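Local coordinates for protein abietadiene synthase, chloroplastic (Abies grandis, PDB 3S9V) that belongs to the terpene synthase family, as a largely helical chloroplast enzyme combining an N-terminal terpene synthase domain with a metal-binding one, at residues Pro318-Thr323 with Lys343-Glu348; Met325-Leu330 with Asn370-Val375; Val337-Leu342 with Glu380-Glu385. All blocks are in the same frame, centred on the assembly; numbering follows the deposited sequence.

Interaction 1. Residues Pro318-Thr323 with Lys343-Glu348; sequences PDIDDT and KTFRDE
Phe345 drives its ring against the first turn of helix 320-332, where Ile320 covers one face, and Phe345 alone supplies about half of the surface buried here. The closest approach is to the backbone: Ile320 N stands 3.1 Å from Phe345 CE2, over that face but displaced toward the rim. Further in, Ile320 CB sits 3.9 Å from the ring centroid and only 18° off the normal, a CH-pi contact. With CG1 anti to the backbone N (chi1 -155°), Ile320 runs back along the phenylalanine in the reverse direction, so that its CD1 comes 3.7 Å from Phe345 CB. Thr344 CG2, from the same segment as the ring, lies over the centre of the opposite face, and the carbonyl of Pro318 meets the edge, its O lying 3.6 Å from Phe345 CE2.

This helix start carries the sequence Asp319-Ile320-Asp321-Asp322, which matches the DXDD signature of class II terpene synthases. Asp319 is its N-cap: Asp322 N donates to Asp319 OD2 over 2.9 Å, nearly straight at 169°, although from above the carboxylate plane. Asp319 O accepts twice, from Thr323 N and Thr323 OG1, which fixes the first turn just beside the ring.

Packing is thinner toward the partly exposed Pro318 and Thr344, where Pro318 CG and Thr344 CG2 are 4.1 Å apart and the threonine hydroxyl bonds to Arg307 O. Beyond Phe345 the chain moves away from helix 320-332, and the partly exposed Arg346 forms a salt bridge with Glu385.

Interaction 2. Residues Met325-Leu330 with Asn370-Val375; sequences MGLRIL and NRCSHV
This is a buried helix-helix contact between helix 320-332 and the end of helix 363-373, within the helical barrel of the N-terminal terpene synthase domain; the centre of the contact lies about 8 Å from the centre of the chain. The evidence for intimate packing is the backbone: the CA atoms of Arg328 and Cys372 lie 5.1 Å apart. At this point the partners are slim, a cysteine on one side and the aliphatic stem of an arginine on the other, with Arg328 CB 4.1 Å from Cys372 CB.

Cys372 SG packs against Leu327, 3.6 Å from Leu327 CD2. The stem of Arg328 runs beside Cys372. Its CG is anti to the backbone N (chi1 -177°), which carries the stem to Val375, just beyond the helical part, where Arg328 CG touches Val375 CG2 at 4.0 Å, the two side chains meeting at about a right angle. A bend at chi3 then brings the guanidinium alongside that of Arg371, whose own chain is bent at the same torsion.

The two guanidinium groups lie over one another, offset and tilted, their planes 39° apart, and Arg328 NH1 comes 3.1 Å from Arg371 NH2. On the far face of the Arg328 group lies Ile329 CG1, while Met325 CE meets its edge in plane and also approaches Arg371 NH1.

Two donors at this distance cannot bond to each other. What unites them is Asp278 of helix 269-282, whose OD1 takes salt bridges from both Arg328 NH1 and Arg371 NH2, and Asn368 OD1 accepts from Arg371 NH1. One carboxylate thus probably offsets part of the paired positive charge and ties a third helix to this pair.

Interaction 3. Residues Val337-Leu342 with Glu380-Glu385; sequences VSSDVL and ETIMEE
An ST turn and a helix N-terminus face each other here: the turn opens the segment 337-342 in the loop after helix 320-332, and Glu380, at the N-cap position, precedes helix 381-397 of the same N-terminal terpene synthase domain. The turn is defined by Ser338 OG, which accepts from Asp340 N over 2.9 Å at an angle of 164°. It is followed by residues 339-342, whose backbone angles are helical although the regular bonds are missing.

Ser339 sits at the centre of the contact and meets both polar and apolar partners. A water accepts from Ser339 N at 3.0 Å and donates to Glu380 OE2, bridging the loop to the residue that starts the helix. Ser339 OG lies 3.2 Å from the same carboxylate oxygen. The other oxygen, Glu380 OE1, is engaged elsewhere, by Phe377 N and by a salt bridge with Arg331, so both carboxylate oxygens have partners, OE1 in the protein and OE2 the water.

Next to this polar end the first turn of the helix supplies hydrocarbon. Ser339 OG occupies the position between the backbone N and the carbonyl carbon (chi1 58°), and there it also touches Ile382 CG2 at 3.6 Å. Met383, bent at chi2 and chi3, brings CG to 3.8 Å from Ser339 CB. Leu342 closes the apolar side: its CB packs on Ile382 CG1 at 3.9 Å, and its side chain crosses that of Met383 at about a right angle, with Leu342 CD1 3.7 Å from Met383 SD.

From the N terminus, helix 320-332 supplies the first segments of interactions 1 and 2 in turn, and the loop after it supplies the first of interaction 3. The partners then follow in the same order: 343-348 closes interaction 1, 370-375 closes interaction 2 and 380-385 closes interaction 3. Every pair of contacts therefore crosses and none nests. Direct touches join interaction 3 to both others: Thr323 CG2 packs on Val341 CG2 at 3.5 Å, and Cys372 O lies 3.1 Å from Met383 CE. Together they tie helices 320-332, 363-373 and 381-397 to the intervening loop; the centres of the three contacts lie about 10 to 13 Å apart.

Interaction 1. Residues Pro318-Thr323 with Lys343-Glu348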
# COMPACT_ATOMS: atom_id res chain seq x y z
N PRO A 318 2.06 -21.10 2.25
CA PRO A 318 2.12 -19.64 2.17
C PRO A 318 0.99 -19.16 1.29
O PRO A 318 0.37 -19.95 0.58
CB PRO A 318 3.48 -19.41 1.52
CG PRO A 318 3.54 -20.55 0.52
CD PRO A 318 3.04 -21.73 1.35
N ASP A 319 0.70 -17.86 1.34
CA ASP A 319 -0.34 -17.29 0.49
C ASP A 319 0.20 -16.01 -0.14
O ASP A 319 0.97 -15.28 0.47
CB ASP A 319 -1.61 -16.99 1.29
CG ASP A 319 -1.44 -15.85 2.26
OD1 ASP A 319 -0.80 -16.05 3.31
OD2 ASP A 319 -1.96 -14.76 1.97
N ILE A 320 -0.23 -15.75 -1.37
CA ILE A 320 0.24 -14.59 -2.10
C ILE A 320 -0.06 -13.25 -1.42
O ILE A 320 0.70 -12.29 -1.57
CB ILE A 320 -0.32 -14.58 -3.54
CG1 ILE A 320 0.60 -13.78 -4.45
CG2 ILE A 320 -1.73 -13.99 -3.54
CD1 ILE A 320 0.23 -13.87 -5.92
N ASP A 321 -1.16 -13.18 -0.67
CA ASP A 321 -1.52 -11.93 -0.01
C ASP A 321 -0.52 -11.55 1.07
O ASP A 321 0.03 -10.45 1.04
CB ASP A 321 -2.94 -12.02 0.58
CG ASP A 321 -3.63 -10.66 0.69
OD1 ASP A 321 -3.03 -9.63 0.29
OD2 ASP A 321 -4.79 -10.63 1.17
N ASP A 322 -0.27 -12.45 2.03
CA ASP A 322 0.69 -12.18 3.10
C ASP A 322 2.11 -12.04 2.54
O ASP A 322 2.91 -11.25 3.04
CB ASP A 322 0.70 -13.31 4.13
CG ASP A 322 -0.53 -13.32 5.01
OD1 ASP A 322 -1.48 -14.07 4.70
OD2 ASP A 322 -0.55 -12.57 6.01
N THR A 323 2.42 -12.83 1.51
CA THR A 323 3.75 -12.80 0.91
C THR A 323 3.98 -11.50 0.14
O THR A 323 5.05 -10.91 0.23
CB THR A 323 3.96 -13.98 -0.05
OG1 THR A 323 3.84 -15.21 0.68
CG2 THR A 323 5.34 -13.90 -0.69
N LYS A 343 7.37 -16.52 -7.06
CA LYS A 343 7.39 -17.64 -8.00
C LYS A 343 6.49 -18.79 -7.54
O LYS A 343 5.93 -19.52 -8.35
CB LYS A 343 8.83 -18.14 -8.19
CG LYS A 343 9.67 -17.27 -9.15
CD LYS A 343 11.12 -17.74 -9.18
CE LYS A 343 11.89 -17.15 -10.37
NZ LYS A 343 11.89 -15.66 -10.42
N THR A 344 6.34 -18.92 -6.23
CA THR A 344 5.50 -19.96 -5.65
C THR A 344 4.04 -19.87 -6.10
O THR A 344 3.32 -20.87 -6.09
CB THR A 344 5.54 -19.88 -4.10
OG1 THR A 344 6.86 -20.17 -3.64
CG2 THR A 344 4.56 -20.86 -3.48
N PHE A 345 3.60 -18.67 -6.48
CA PHE A 345 2.21 -18.46 -6.86
C PHE A 345 1.93 -18.29 -8.36
O PHE A 345 0.78 -18.07 -8.77
CB PHE A 345 1.67 -17.26 -6.09
CG PHE A 345 1.90 -17.37 -4.60
CD1 PHE A 345 3.05 -16.82 -4.02
CD2 PHE A 345 1.01 -18.06 -3.79
CE1 PHE A 345 3.30 -16.98 -2.66
CE2 PHE A 345 1.26 -18.22 -2.43
CZ PHE A 345 2.40 -17.68 -1.87
N ARG A 346 2.97 -18.41 -9.17
CA ARG A 346 2.86 -18.27 -10.61
C ARG A 346 2.61 -19.61 -11.30
O ARG A 346 3.28 -20.60 -10.98
CB ARG A 346 4.15 -17.65 -11.14
CG ARG A 346 4.21 -17.47 -12.64
CD ARG A 346 5.61 -17.05 -13.06
NE ARG A 346 5.67 -16.68 -14.47
CZ ARG A 346 5.80 -17.55 -15.46
NH1 ARG A 346 5.90 -18.85 -15.21
NH2 ARG A 346 5.84 -17.11 -16.71
N ASP A 347 1.65 -19.66 -12.22
CA ASP A 347 1.36 -20.89 -12.95
C ASP A 347 2.18 -20.89 -14.24
O ASP A 347 2.79 -19.88 -14.59
CB ASP A 347 -0.14 -21.02 -13.28
CG ASP A 347 -0.62 -20.06 -14.38
OD1 ASP A 347 0.21 -19.35 -14.99
OD2 ASP A 347 -1.84 -20.02 -14.63
N GLU A 348 2.17 -22.01 -14.95
CA GLU A 348 2.93 -22.14 -16.19
C GLU A 348 2.60 -21.09 -17.25
O GLU A 348 3.34 -20.93 -18.21
CB GLU A 348 2.70 -23.53 -16.80
CG GLU A 348 2.86 -24.68 -15.83
CD GLU A 348 4.24 -24.72 -15.18
OE1 GLU A 348 5.24 -24.78 -15.92
OE2 GLU A 348 4.31 -24.70 -13.93

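Interaction 2. Residues Met325-Leu330 with Asn370-Val375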
# COMPACT_ATOMS: atom_id res chain seq x y z
N MET A 325 2.38 -8.64 0.68
CA MET A 325 2.41 -7.56 1.66
C MET A 325 3.81 -7.50 2.27
O MET A 325 4.47 -6.46 2.25
CB MET A 325 1.40 -7.79 2.78
CG MET A 325 0.03 -7.16 2.57
SD MET A 325 0.00 -5.36 2.80
CE MET A 325 -0.29 -4.91 1.17
N GLY A 326 4.24 -8.64 2.80
CA GLY A 326 5.55 -8.71 3.42
C GLY A 326 6.68 -8.34 2.49
O GLY A 326 7.61 -7.64 2.89
N LEU A 327 6.62 -8.79 1.23
CA LEU A 327 7.68 -8.47 0.28
C LEU A 327 7.81 -6.96 0.07
O LEU A 327 8.93 -6.43 0.13
CB LEU A 327 7.44 -9.17 -1.07
CG LEU A 327 8.38 -8.78 -2.21
CD1 LEU A 327 9.83 -8.94 -1.77
CD2 LEU A 327 8.08 -9.63 -3.43
N ARG A 328 6.70 -6.26 -0.14
CA ARG A 328 6.77 -4.81 -0.35
C ARG A 328 7.22 -4.03 0.88
O ARG A 328 8.16 -3.22 0.80
CB ARG A 328 5.42 -4.24 -0.82
CG ARG A 328 5.46 -2.73 -1.12
CD ARG A 328 4.11 -2.24 -1.64
NE ARG A 328 3.06 -2.73 -0.76
CZ ARG A 328 2.63 -2.09 0.32
NH1 ARG A 328 1.68 -2.64 1.07
NH2 ARG A 328 3.11 -0.89 0.64
N ILE A 329 6.56 -4.26 2.01
CA ILE A 329 6.90 -3.55 3.23
C ILE A 329 8.29 -3.86 3.78
O ILE A 329 8.98 -2.96 4.24
CB ILE A 329 5.85 -3.81 4.32
CG1 ILE A 329 4.50 -3.25 3.86
CG2 ILE A 329 6.29 -3.16 5.64
CD1 ILE A 329 3.35 -3.49 4.83
N LEU A 330 8.70 -5.13 3.75
CA LEU A 330 10.03 -5.50 4.23
C LEU A 330 11.09 -4.91 3.29
O LEU A 330 12.16 -4.49 3.73
CB LEU A 330 10.18 -7.03 4.30
CG LEU A 330 9.39 -7.71 5.42
CD1 LEU A 330 9.53 -9.22 5.32
CD2 LEU A 330 9.90 -7.23 6.78
N ASN A 370 -0.56 -6.24 -6.74
CA ASN A 370 -0.31 -5.16 -7.70
C ASN A 370 0.55 -4.05 -7.09
O ASN A 370 1.48 -3.55 -7.73
CB ASN A 370 -1.63 -4.58 -8.23
CG ASN A 370 -1.42 -3.39 -9.16
OD1 ASN A 370 -1.27 -2.26 -8.72
ND2 ASN A 370 -1.40 -3.66 -10.46
N ARG A 371 0.23 -3.66 -5.86
CA ARG A 371 0.99 -2.62 -5.18
C ARG A 371 2.45 -3.09 -5.06
O ARG A 371 3.38 -2.32 -5.30
CB ARG A 371 0.42 -2.37 -3.78
CG ARG A 371 -0.98 -1.75 -3.78
CD ARG A 371 -1.60 -1.81 -2.40
NE ARG A 371 -0.91 -0.93 -1.46
CZ ARG A 371 -0.89 -1.10 -0.15
NH1 ARG A 371 -1.53 -2.12 0.42
NH2 ARG A 371 -0.22 -0.24 0.61
N CYS A 372 2.63 -4.36 -4.72
CA CYS A 372 3.95 -4.94 -4.58
C CYS A 372 4.75 -4.97 -5.89
O CYS A 372 5.93 -4.65 -5.92
CB CYS A 372 3.83 -6.36 -3.99
SG CYS A 372 5.37 -7.32 -3.96
N SER A 373 4.09 -5.35 -6.99
CA SER A 373 4.77 -5.46 -8.28
C SER A 373 5.42 -4.19 -8.81
O SER A 373 6.30 -4.25 -9.67
CB SER A 373 3.81 -6.00 -9.34
OG SER A 373 2.83 -5.02 -9.68
N HIS A 374 4.98 -3.03 -8.32
CA HIS A 374 5.54 -1.77 -8.78
C HIS A 374 6.87 -1.42 -8.12
O HIS A 374 7.66 -0.65 -8.68
CB HIS A 374 4.55 -0.63 -8.56
CG HIS A 374 3.42 -0.61 -9.54
ND1 HIS A 374 3.54 -0.10 -10.82
CD2 HIS A 374 2.16 -1.10 -9.45
CE1 HIS A 374 2.41 -0.28 -11.47
NE2 HIS A 374 1.55 -0.88 -10.67
N VAL A 375 7.14 -1.98 -6.94
CA VAL A 375 8.38 -1.68 -6.24
C VAL A 375 9.41 -2.73 -6.63
O VAL A 375 9.89 -3.50 -5.80
CB VAL A 375 8.16 -1.66 -4.71
CG1 VAL A 375 9.37 -1.08 -4.02
CG2 VAL A 375 6.93 -0.83 -4.38

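Interaction 3. Residues Val337-Leu342 with Glu380-Glu385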
# COMPACT_ATOMS: atom_id res chain seq x y z
N VAL A 337 14.95 -9.18 1.30
CA VAL A 337 13.94 -10.10 0.84
C VAL A 337 14.01 -10.14 -0.68
O VAL A 337 14.36 -9.15 -1.32
CB VAL A 337 12.54 -9.66 1.29
CG1 VAL A 337 12.41 -9.82 2.80
CG2 VAL A 337 12.29 -8.22 0.88
N SER A 338 13.67 -11.29 -1.26
CA SER A 338 13.72 -11.45 -2.70
C SER A 338 12.34 -11.57 -3.31
O SER A 338 11.42 -12.07 -2.67
CB SER A 338 14.53 -12.70 -3.07
OG SER A 338 14.34 -13.04 -4.43
N SER A 339 12.20 -11.13 -4.55
CA SER A 339 10.92 -11.23 -5.24
C SER A 339 10.71 -12.68 -5.68
O SER A 339 9.65 -13.03 -6.19
CB SER A 339 10.88 -10.30 -6.45
OG SER A 339 11.94 -10.61 -7.34
N ASP A 340 11.73 -13.53 -5.48
CA ASP A 340 11.60 -14.94 -5.85
C ASP A 340 10.46 -15.60 -5.07
O ASP A 340 9.95 -16.65 -5.49
CB ASP A 340 12.88 -15.73 -5.55
CG ASP A 340 14.04 -15.32 -6.43
OD1 ASP A 340 13.80 -14.98 -7.61
OD2 ASP A 340 15.19 -15.37 -5.95
N VAL A 341 10.06 -15.00 -3.95
CA VAL A 341 8.97 -15.55 -3.14
C VAL A 341 7.68 -15.66 -3.94
O VAL A 341 6.87 -16.55 -3.69
CB VAL A 341 8.68 -14.69 -1.87
CG1 VAL A 341 9.84 -14.76 -0.90
CG2 VAL A 341 8.42 -13.25 -2.26
N LEU A 342 7.49 -14.76 -4.91
CA LEU A 342 6.29 -14.78 -5.73
C LEU A 342 6.22 -15.94 -6.73
O LEU A 342 5.14 -16.29 -7.19
CB LEU A 342 6.15 -13.46 -6.50
CG LEU A 342 5.95 -12.17 -5.69
CD1 LEU A 342 5.79 -11.02 -6.65
CD2 LEU A 342 4.72 -12.29 -4.78
N GLU A 380 13.91 -8.05 -12.45
CA GLU A 380 12.97 -8.90 -11.72
C GLU A 380 11.75 -9.19 -12.59
O GLU A 380 10.68 -8.61 -12.41
CB GLU A 380 12.56 -8.23 -10.41
CG GLU A 380 13.76 -7.94 -9.51
CD GLU A 380 13.38 -7.55 -8.10
OE1 GLU A 380 12.49 -6.69 -7.92
OE2 GLU A 380 13.99 -8.10 -7.15
N THR A 381 11.95 -10.09 -13.55
CA THR A 381 10.90 -10.49 -14.49
C THR A 381 9.58 -10.89 -13.81
O THR A 381 8.50 -10.55 -14.30
CB THR A 381 11.38 -11.68 -15.36
OG1 THR A 381 12.51 -11.26 -16.13
CG2 THR A 381 10.28 -12.14 -16.29
N ILE A 382 9.67 -11.59 -12.69
CA ILE A 382 8.47 -12.02 -11.98
C ILE A 382 7.57 -10.84 -11.57
O ILE A 382 6.36 -10.94 -11.64
CB ILE A 382 8.83 -12.84 -10.71
CG1 ILE A 382 7.58 -13.49 -10.13
CG2 ILE A 382 9.48 -11.95 -9.67
CD1 ILE A 382 6.99 -14.57 -11.01
N MET A 383 8.19 -9.73 -11.15
CA MET A 383 7.43 -8.55 -10.73
C MET A 383 6.70 -7.93 -11.91
O MET A 383 5.61 -7.40 -11.75
CB MET A 383 8.37 -7.52 -10.09
CG MET A 383 9.01 -7.97 -8.77
SD MET A 383 7.87 -8.07 -7.36
CE MET A 383 8.25 -6.54 -6.53
N GLU A 384 7.31 -7.99 -13.09
CA GLU A 384 6.70 -7.45 -14.30
C GLU A 384 5.48 -8.31 -14.64
O GLU A 384 4.42 -7.80 -14.98
CB GLU A 384 7.69 -7.50 -15.45
CG GLU A 384 7.26 -6.76 -16.71
CD GLU A 384 8.23 -6.99 -17.87
OE1 GLU A 384 9.47 -6.90 -17.65
OE2 GLU A 384 7.76 -7.26 -19.00
N GLU A 385 5.65 -9.63 -14.56
CA GLU A 385 4.54 -10.54 -14.84
C GLU A 385 3.41 -10.33 -13.83
O GLU A 385 2.24 -10.38 -14.19
CB GLU A 385 5.01 -12.00 -14.77
CG GLU A 385 6.22 -12.31 -15.63
CD GLU A 385 6.60 -13.79 -15.61
OE1 GLU A 385 6.80 -14.36 -14.51
OE2 GLU A 385 6.70 -14.39 -16.70
O HOH W 1 14.73 -10.13 -5.82